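Local coordinates for Non-reducing end beta-L-arabinofuranosidase (Bacteroides thetaiotaomicron, PDB 5MQO), which probably hydrolyses a glycosidic bond in plant pectin, as a GH127-family glycoside hydrolase associated with aceric acid removal, at residues H45-F50 and A488-T493; A502-T507 and T518-P523. All coordinates share one frame; numbering follows the deposited sequence.

Interaction 1: H45-F50 and A488-T493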
ATOM      1  N   HIS A  45       2.677 -18.437   2.638  1.00 64.55           N
ATOM      2  CA  HIS A  45       1.246 -18.596   2.287  1.00 64.89           C
ATOM      3  C   HIS A  45       0.380 -18.109   3.456  1.00 61.85           C
ATOM      4  O   HIS A  45       0.582 -18.545   4.581  1.00 58.88           O
ATOM      5  CB  HIS A  45       0.807 -20.060   2.059  1.00 67.84           C
ATOM      6  CG  HIS A  45       1.721 -20.894   1.216  1.00 71.45           C
ATOM      7  ND1 HIS A  45       2.602 -20.374   0.293  1.00 74.99           N
ATOM      8  CD2 HIS A  45       1.828 -22.239   1.117  1.00 71.29           C
ATOM      9  CE1 HIS A  45       3.246 -21.362  -0.306  1.00 73.54           C
ATOM     10  NE2 HIS A  45       2.786 -22.502   0.171  1.00 72.45           N
ATOM     11  N   TRP A  46      -0.604 -17.253   3.177  1.00 60.21           N
ATOM     12  CA  TRP A  46      -1.699 -17.019   4.122  1.00 59.11           C
ATOM     13  C   TRP A  46      -2.446 -18.345   4.321  1.00 60.14           C
ATOM     14  O   TRP A  46      -2.626 -19.106   3.360  1.00 57.60           O
ATOM     15  CB  TRP A  46      -2.732 -15.983   3.616  1.00 57.47           C
ATOM     16  CG  TRP A  46      -2.218 -14.637   3.325  1.00 56.61           C
ATOM     17  CD1 TRP A  46      -2.324 -13.956   2.136  1.00 56.80           C
ATOM     18  CD2 TRP A  46      -1.495 -13.780   4.217  1.00 55.43           C
ATOM     19  NE1 TRP A  46      -1.717 -12.723   2.244  1.00 56.08           N
ATOM     20  CE2 TRP A  46      -1.204 -12.587   3.507  1.00 54.15           C
ATOM     21  CE3 TRP A  46      -1.070 -13.900   5.543  1.00 55.23           C
ATOM     22  CZ2 TRP A  46      -0.515 -11.530   4.077  1.00 54.44           C
ATOM     23  CZ3 TRP A  46      -0.371 -12.846   6.116  1.00 56.64           C
ATOM     24  CH2 TRP A  46      -0.106 -11.668   5.379  1.00 56.90           C
ATOM     25  N   THR A  47      -2.904 -18.560   5.561  1.00 60.90           N
ATOM     26  CA  THR A  47      -3.693 -19.708   5.969  1.00 61.29           C
ATOM     27  C   THR A  47      -5.087 -19.253   6.438  1.00 64.64           C
ATOM     28  O   THR A  47      -5.935 -18.993   5.601  1.00 65.44           O
ATOM     29  CB  THR A  47      -2.949 -20.522   7.053  1.00 59.33           C
ATOM     30  OG1 THR A  47      -2.625 -19.677   8.154  1.00 58.60           O
ATOM     31  CG2 THR A  47      -1.651 -21.073   6.512  1.00 58.44           C
ATOM     32  N   ASN A  48      -5.310 -19.125   7.751  1.00 70.62           N
ATOM     33  CA  ASN A  48      -6.668 -19.180   8.348  1.00 76.28           C
ATOM     34  C   ASN A  48      -7.070 -17.891   9.016  1.00 77.83           C
ATOM     35  O   ASN A  48      -7.163 -17.845  10.240  1.00 85.71           O
ATOM     36  CB  ASN A  48      -6.756 -20.281   9.435  1.00 78.48           C
ATOM     37  CG  ASN A  48      -6.233 -21.616   8.957  1.00 85.70           C
ATOM     38  OD1 ASN A  48      -6.712 -22.170   7.961  1.00 88.46           O
ATOM     39  ND2 ASN A  48      -5.224 -22.137   9.654  1.00 88.20           N
ATOM     40  N   GLY A  49      -7.333 -16.840   8.261  1.00 73.89           N
ATOM     41  CA  GLY A  49      -7.870 -15.646   8.907  1.00 71.37           C
ATOM     42  C   GLY A  49      -8.245 -14.580   7.922  1.00 69.73           C
ATOM     43  O   GLY A  49      -8.707 -14.892   6.817  1.00 70.00           O
ATOM     44  N   PHE A  50      -8.032 -13.328   8.329  1.00 67.26           N
ATOM     45  CA  PHE A  50      -8.300 -12.151   7.502  1.00 63.86           C
ATOM     46  C   PHE A  50      -7.772 -12.361   6.077  1.00 65.47           C
ATOM     47  O   PHE A  50      -8.535 -12.299   5.103  1.00 67.99           O
ATOM     48  CB  PHE A  50      -7.678 -10.889   8.127  1.00 60.33           C
ATOM     49  CG  PHE A  50      -8.112  -9.598   7.473  1.00 59.57           C
ATOM     50  CD1 PHE A  50      -7.545  -9.154   6.287  1.00 57.96           C
ATOM     51  CD2 PHE A  50      -9.103  -8.813   8.052  1.00 60.45           C
ATOM     52  CE1 PHE A  50      -7.957  -7.960   5.701  1.00 56.31           C
ATOM     53  CE2 PHE A  50      -9.506  -7.614   7.482  1.00 57.90           C
ATOM     54  CZ  PHE A  50      -8.933  -7.188   6.301  1.00 56.48           C
ATOM     55  N   ALA A 488      -2.301 -14.959   9.892  1.00 61.56           N
ATOM     56  CA  ALA A 488      -2.088 -16.389   9.948  1.00 59.87           C
ATOM     57  C   ALA A 488      -1.409 -16.823   8.666  1.00 59.57           C
ATOM     58  O   ALA A 488      -1.893 -16.489   7.586  1.00 59.81           O
ATOM     59  CB  ALA A 488      -3.406 -17.104  10.105  1.00 61.50           C
ATOM     60  N   ASN A 489      -0.289 -17.545   8.796  1.00 57.46           N
ATOM     61  CA  ASN A 489       0.520 -17.942   7.660  1.00 56.02           C
ATOM     62  C   ASN A 489       1.517 -19.076   7.958  1.00 55.31           C
ATOM     63  O   ASN A 489       1.862 -19.323   9.106  1.00 51.75           O
ATOM     64  CB  ASN A 489       1.303 -16.720   7.134  1.00 57.30           C
ATOM     65  CG  ASN A 489       2.424 -16.274   8.081  1.00 58.85           C
ATOM     66  OD1 ASN A 489       3.399 -17.003   8.328  1.00 61.39           O
ATOM     67  ND2 ASN A 489       2.307 -15.071   8.586  1.00 57.82           N
ATOM     68  N   THR A 490       1.991 -19.730   6.895  1.00 57.14           N
ATOM     69  CA  THR A 490       3.252 -20.472   6.927  1.00 59.42           C
ATOM     70  C   THR A 490       4.384 -19.670   6.268  1.00 61.38           C
ATOM     71  O   THR A 490       4.163 -18.950   5.303  1.00 63.06           O
ATOM     72  CB  THR A 490       3.157 -21.816   6.191  1.00 59.13           C
ATOM     73  OG1 THR A 490       2.805 -21.582   4.827  1.00 60.16           O
ATOM     74  CG2 THR A 490       2.138 -22.725   6.837  1.00 58.44           C
ATOM     75  N   LEU A 491       5.593 -19.812   6.804  1.00 62.79           N
ATOM     76  CA  LEU A 491       6.818 -19.385   6.146  1.00 62.74           C
ATOM     77  C   LEU A 491       7.810 -20.535   6.092  1.00 63.70           C
ATOM     78  O   LEU A 491       8.155 -21.076   7.143  1.00 62.00           O
ATOM     79  CB  LEU A 491       7.458 -18.242   6.918  1.00 64.17           C
ATOM     80  CG  LEU A 491       8.925 -17.901   6.616  1.00 64.64           C
ATOM     81  CD1 LEU A 491       9.117 -17.525   5.152  1.00 66.96           C
ATOM     82  CD2 LEU A 491       9.353 -16.766   7.519  1.00 64.76           C
ATOM     83  N   THR A 492       8.265 -20.879   4.879  1.00 66.35           N
ATOM     84  CA  THR A 492       9.405 -21.781   4.659  1.00 69.70           C
ATOM     85  C   THR A 492      10.445 -21.096   3.763  1.00 69.16           C
ATOM     86  O   THR A 492      10.272 -20.969   2.550  1.00 63.50           O
ATOM     87  CB  THR A 492       8.973 -23.131   4.053  1.00 73.79           C
ATOM     88  OG1 THR A 492       8.539 -22.934   2.717  1.00 75.34           O
ATOM     89  CG2 THR A 492       7.787 -23.738   4.824  1.00 77.04           C
ATOM     90  N   THR A 493      11.508 -20.616   4.392  1.00 72.12           N
ATOM     91  CA  THR A 493      12.689 -20.130   3.691  1.00 74.51           C
ATOM     92  C   THR A 493      13.812 -21.138   3.857  1.00 78.77           C
ATOM     93  O   THR A 493      13.691 -22.102   4.610  1.00 81.86           O
ATOM     94  CB  THR A 493      13.179 -18.774   4.241  1.00 74.56           C
ATOM     95  OG1 THR A 493      14.237 -18.280   3.411  1.00 71.62           O
ATOM     96  CG2 THR A 493      13.715 -18.872   5.695  1.00 75.09           C
TER

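Interaction 2: A502-T507 and T518-P523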
ATOM      1  N   ALA A 502      11.283 -23.511   8.702  1.00 74.61           N
ATOM      2  CA  ALA A 502       9.855 -23.352   8.456  1.00 73.05           C
ATOM      3  C   ALA A 502       9.199 -22.908   9.729  1.00 71.71           C
ATOM      4  O   ALA A 502       9.555 -23.395  10.792  1.00 75.03           O
ATOM      5  CB  ALA A 502       9.249 -24.652   7.988  1.00 73.52           C
ATOM      6  N   LEU A 503       8.259 -21.977   9.646  1.00 68.01           N
ATOM      7  CA  LEU A 503       7.499 -21.639  10.834  1.00 68.30           C
ATOM      8  C   LEU A 503       6.014 -21.436  10.533  1.00 66.27           C
ATOM      9  O   LEU A 503       5.596 -21.319   9.391  1.00 63.99           O
ATOM     10  CB  LEU A 503       8.144 -20.468  11.588  1.00 68.78           C
ATOM     11  CG  LEU A 503       8.349 -19.125  10.875  1.00 69.96           C
ATOM     12  CD1 LEU A 503       7.074 -18.290  10.816  1.00 69.27           C
ATOM     13  CD2 LEU A 503       9.448 -18.332  11.561  1.00 70.20           C
ATOM     14  N   VAL A 504       5.227 -21.468  11.590  1.00 66.25           N
ATOM     15  CA  VAL A 504       3.785 -21.343  11.500  1.00 66.40           C
ATOM     16  C   VAL A 504       3.339 -20.204  12.414  1.00 66.73           C
ATOM     17  O   VAL A 504       3.676 -20.177  13.607  1.00 69.63           O
ATOM     18  CB  VAL A 504       3.068 -22.647  11.899  1.00 63.55           C
ATOM     19  CG1 VAL A 504       1.592 -22.566  11.554  1.00 62.61           C
ATOM     20  CG2 VAL A 504       3.696 -23.813  11.168  1.00 64.96           C
ATOM     21  N   GLN A 505       2.578 -19.276  11.837  1.00 65.90           N
ATOM     22  CA  GLN A 505       2.087 -18.103  12.536  1.00 64.35           C
ATOM     23  C   GLN A 505       0.603 -18.294  12.738  1.00 63.08           C
ATOM     24  O   GLN A 505      -0.115 -18.514  11.765  1.00 62.80           O
ATOM     25  CB  GLN A 505       2.356 -16.845  11.702  1.00 64.29           C
ATOM     26  CG  GLN A 505       1.806 -15.555  12.337  1.00 64.60           C
ATOM     27  CD  GLN A 505       2.579 -14.298  11.959  1.00 60.53           C
ATOM     28  OE1 GLN A 505       3.692 -14.359  11.452  1.00 64.20           O
ATOM     29  NE2 GLN A 505       2.006 -13.176  12.225  1.00 56.55           N
ATOM     30  N   GLU A 506       0.148 -18.222  13.986  1.00 61.95           N
ATOM     31  CA  GLU A 506      -1.272 -18.346  14.285  1.00 62.97           C
ATOM     32  C   GLU A 506      -1.708 -17.084  14.987  1.00 61.00           C
ATOM     33  O   GLU A 506      -1.047 -16.654  15.926  1.00 59.77           O
ATOM     34  CB  GLU A 506      -1.527 -19.559  15.161  1.00 67.18           C
ATOM     35  CG  GLU A 506      -0.754 -20.807  14.724  1.00 71.38           C
ATOM     36  CD  GLU A 506      -1.211 -22.057  15.459  1.00 74.54           C
ATOM     37  OE1 GLU A 506      -0.723 -22.322  16.588  1.00 74.64           O
ATOM     38  OE2 GLU A 506      -2.080 -22.757  14.901  1.00 75.10           O
ATOM     39  N   THR A 507      -2.794 -16.477  14.502  1.00 60.07           N
ATOM     40  CA  THR A 507      -3.367 -15.250  15.091  1.00 60.28           C
ATOM     41  C   THR A 507      -4.671 -14.857  14.404  1.00 60.81           C
ATOM     42  O   THR A 507      -4.850 -15.193  13.232  1.00 61.47           O
ATOM     43  CB  THR A 507      -2.410 -14.062  14.973  1.00 59.83           C
ATOM     44  OG1 THR A 507      -3.048 -12.914  15.524  1.00 58.52           O
ATOM     45  CG2 THR A 507      -1.989 -13.800  13.487  1.00 59.18           C
ATOM     46  N   THR A 518       5.336 -20.519  15.737  1.00 65.06           N
ATOM     47  CA  THR A 518       5.738 -21.864  16.076  1.00 67.84           C
ATOM     48  C   THR A 518       6.789 -22.271  15.062  1.00 66.70           C
ATOM     49  O   THR A 518       6.544 -22.135  13.871  1.00 65.09           O
ATOM     50  CB  THR A 518       4.539 -22.822  15.990  1.00 69.05           C
ATOM     51  OG1 THR A 518       3.428 -22.280  16.736  1.00 71.39           O
ATOM     52  CG2 THR A 518       4.921 -24.193  16.509  1.00 69.19           C
ATOM     53  N   LEU A 519       7.933 -22.775  15.539  1.00 67.24           N
ATOM     54  CA  LEU A 519       9.028 -23.254  14.679  1.00 67.47           C
ATOM     55  C   LEU A 519       8.953 -24.725  14.325  1.00 67.69           C
ATOM     56  O   LEU A 519       9.267 -25.545  15.173  1.00 67.27           O
ATOM     57  CB  LEU A 519      10.345 -23.040  15.398  1.00 69.26           C
ATOM     58  CG  LEU A 519      10.692 -21.568  15.516  1.00 72.54           C
ATOM     59  CD1 LEU A 519      11.640 -21.394  16.676  1.00 74.94           C
ATOM     60  CD2 LEU A 519      11.302 -21.035  14.214  1.00 72.45           C
ATOM     61  N   ASN A 520       8.578 -25.061  13.084  1.00 70.36           N
ATOM     62  CA  ASN A 520       8.495 -26.471  12.655  1.00 74.43           C
ATOM     63  C   ASN A 520       9.848 -27.040  12.374  1.00 74.90           C
ATOM     64  O   ASN A 520      10.230 -27.983  13.010  1.00 80.66           O
ATOM     65  CB  ASN A 520       7.653 -26.668  11.406  1.00 76.42           C
ATOM     66  CG  ASN A 520       6.199 -26.336  11.612  1.00 80.34           C
ATOM     67  OD1 ASN A 520       5.486 -26.111  10.634  1.00 90.52           O
ATOM     68  ND2 ASN A 520       5.742 -26.284  12.861  1.00 78.50           N
ATOM     69  N   LYS A 521      10.563 -26.486  11.406  1.00 78.41           N
ATOM     70  CA  LYS A 521      11.892 -26.983  11.043  1.00 84.19           C
ATOM     71  C   LYS A 521      12.902 -25.902  11.316  1.00 82.66           C
ATOM     72  O   LYS A 521      12.683 -24.749  10.943  1.00 85.61           O
ATOM     73  CB  LYS A 521      11.952 -27.408   9.573  1.00 88.84           C
ATOM     74  CG  LYS A 521      10.795 -28.323   9.183  1.00 95.03           C
ATOM     75  CD  LYS A 521      11.195 -29.438   8.234  1.00100.86           C
ATOM     76  CE  LYS A 521      10.453 -30.716   8.614  1.00105.93           C
ATOM     77  NZ  LYS A 521      10.751 -31.814   7.656  1.00109.44           N
ATOM     78  N   VAL A 522      13.961 -26.273  12.025  1.00 80.95           N
ATOM     79  CA  VAL A 522      15.131 -25.439  12.215  1.00 82.90           C
ATOM     80  C   VAL A 522      16.240 -26.283  11.663  1.00 86.52           C
ATOM     81  O   VAL A 522      16.323 -27.471  12.010  1.00 83.09           O
ATOM     82  CB  VAL A 522      15.415 -25.152  13.709  1.00 84.30           C
ATOM     83  CG1 VAL A 522      16.746 -24.440  13.902  1.00 83.65           C
ATOM     84  CG2 VAL A 522      14.305 -24.308  14.314  1.00 87.27           C
ATOM     85  N   PRO A 523      17.100 -25.700  10.806  1.00 93.06           N
ATOM     86  CA  PRO A 523      18.243 -26.522  10.372  1.00 98.23           C
ATOM     87  C   PRO A 523      19.219 -26.710  11.547  1.00106.39           C
ATOM     88  O   PRO A 523      19.387 -25.787  12.363  1.00107.03           O
ATOM     89  CB  PRO A 523      18.850 -25.723   9.220  1.00 95.17           C
ATOM     90  CG  PRO A 523      18.248 -24.346   9.299  1.00 94.37           C
ATOM     91  CD  PRO A 523      17.226 -24.294  10.384  1.00 90.73           C
TER

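Interaction 1: H45-F50 and A488-T493
His45 and Trp46 pair with Thr490 and Asn489 where the short edge strand 44-46 joins the antiparallel sheet of the GH127 middle domain. His45 and Thr490 are a hydrogen-bonded pair. His45 N binds Thr490 O at 3.1 Å, and Thr490 N returns to His45 O at 3.0 Å. Trp46 and Asn489 are the next, non-hydrogen-bonded pair, with their CA atoms 4.3 Å apart. The chain then leaves the strand but keeps one more bond. Thr47 N reaches Ala488 O at 3.1 Å, almost straight at 170°, yet from above the carbonyl plane. Ala488 O also lies at the edge of the Trp46 indole, in its plane, 3.4 Å from Trp46 CE3. Ala488 O is thus approached by an amide and a ring C-H.

Thr47 lies alongside the opposing backbone. Thr47 OG1 comes within 3.3 Å of Ala488 CB. Thr47 CG2, anti to the carbonyl carbon, is turned to meet Thr490 CG2 at 4.1 Å. A glycine in place of Thr47 would probably leave Ala488 CB and Thr490 CG2 without these neighbours and let the turn after the strand move more. Thr490 OG1 sits 3.7 Å from His45 CB, on the face that His45 and Thr490 share.

On the face of Trp46 and Asn489, Asn489 OD1 is hydrogen-bonded to Tyr474 OH. Trp46 stacks on Trp51 and touches Gln470. Gly49 is the N-cap of helix 50-69, while strand 500-506 flanks strand 489-494 across from strand 44-46.

Interaction 2: A502-T507 and T518-P523
Val504 overlaps the side-chain amide of Asn520 with its CG2 methyl, and Val504 CG2 lies 3.6 Å from Asn520 CG. The two side chains meet at a slant across a beta hairpin made of strands 500-506 and 514-521. Asn520 CG is anti to its carbonyl carbon (chi1 -65°), which helps bring the amide to the valine.

Val504 and Thr518 form a hydrogen-bonded pair of the antiparallel ladder. Val504 N binds Thr518 O and Val504 O accepts Thr518 N, both at 2.7 Å. One pair further on, Leu503 and Leu519 are a non-hydrogen-bonded pair. Their own backbone bonds go to the outer neighbours, Leu491 for Leu503 and Gly570 and Asp571 for Leu519. Leu503 CB meets Leu519 CD2 at 4.1 Å on the face they share, where both are buried. Leu503 also touches Val517 there, and Leu519 reaches Trp567 and Asp571. Ala502, Val504, Thr518 and Lys521 point to the other face. The Lys521 chain starts beside Ala502 CB, but its end leads away.

The register slips by one residue between Leu503 and Ala502. Asn520 and Lys521 both face Ala502, which makes a classic beta bulge. Asn520 has a helix-like backbone (psi -62°), so its N-H and that of Lys521 turn to the same acceptor. Ala502 O takes Asn520 N at 3.0 Å and Lys521 N at a weak 3.3 Å, while Ala502 N closes the pair on Lys521 O at 2.9 Å.

In the fold
From the N terminus, strand 44-46 comes first and leads into helix 50-69. The chain then runs through the helix-rich catalytic region before it returns as strand 489-494. Interaction 1 closes this long loop of 437 residues and ties the start of the catalytic range to the middle domain. Interaction 2 follows in series and closes a hairpin with only ten residues between its segments. The two loops neither nest nor cross. Their centres are about 10 Å apart in one antiparallel sheet, ordered 44-46, 489-494, 500-506, 514-521. Strands 489-494 and 500-506 link them directly: Leu491 O and Leu503 N, 2.7 Å apart, probably form a hydrogen bond.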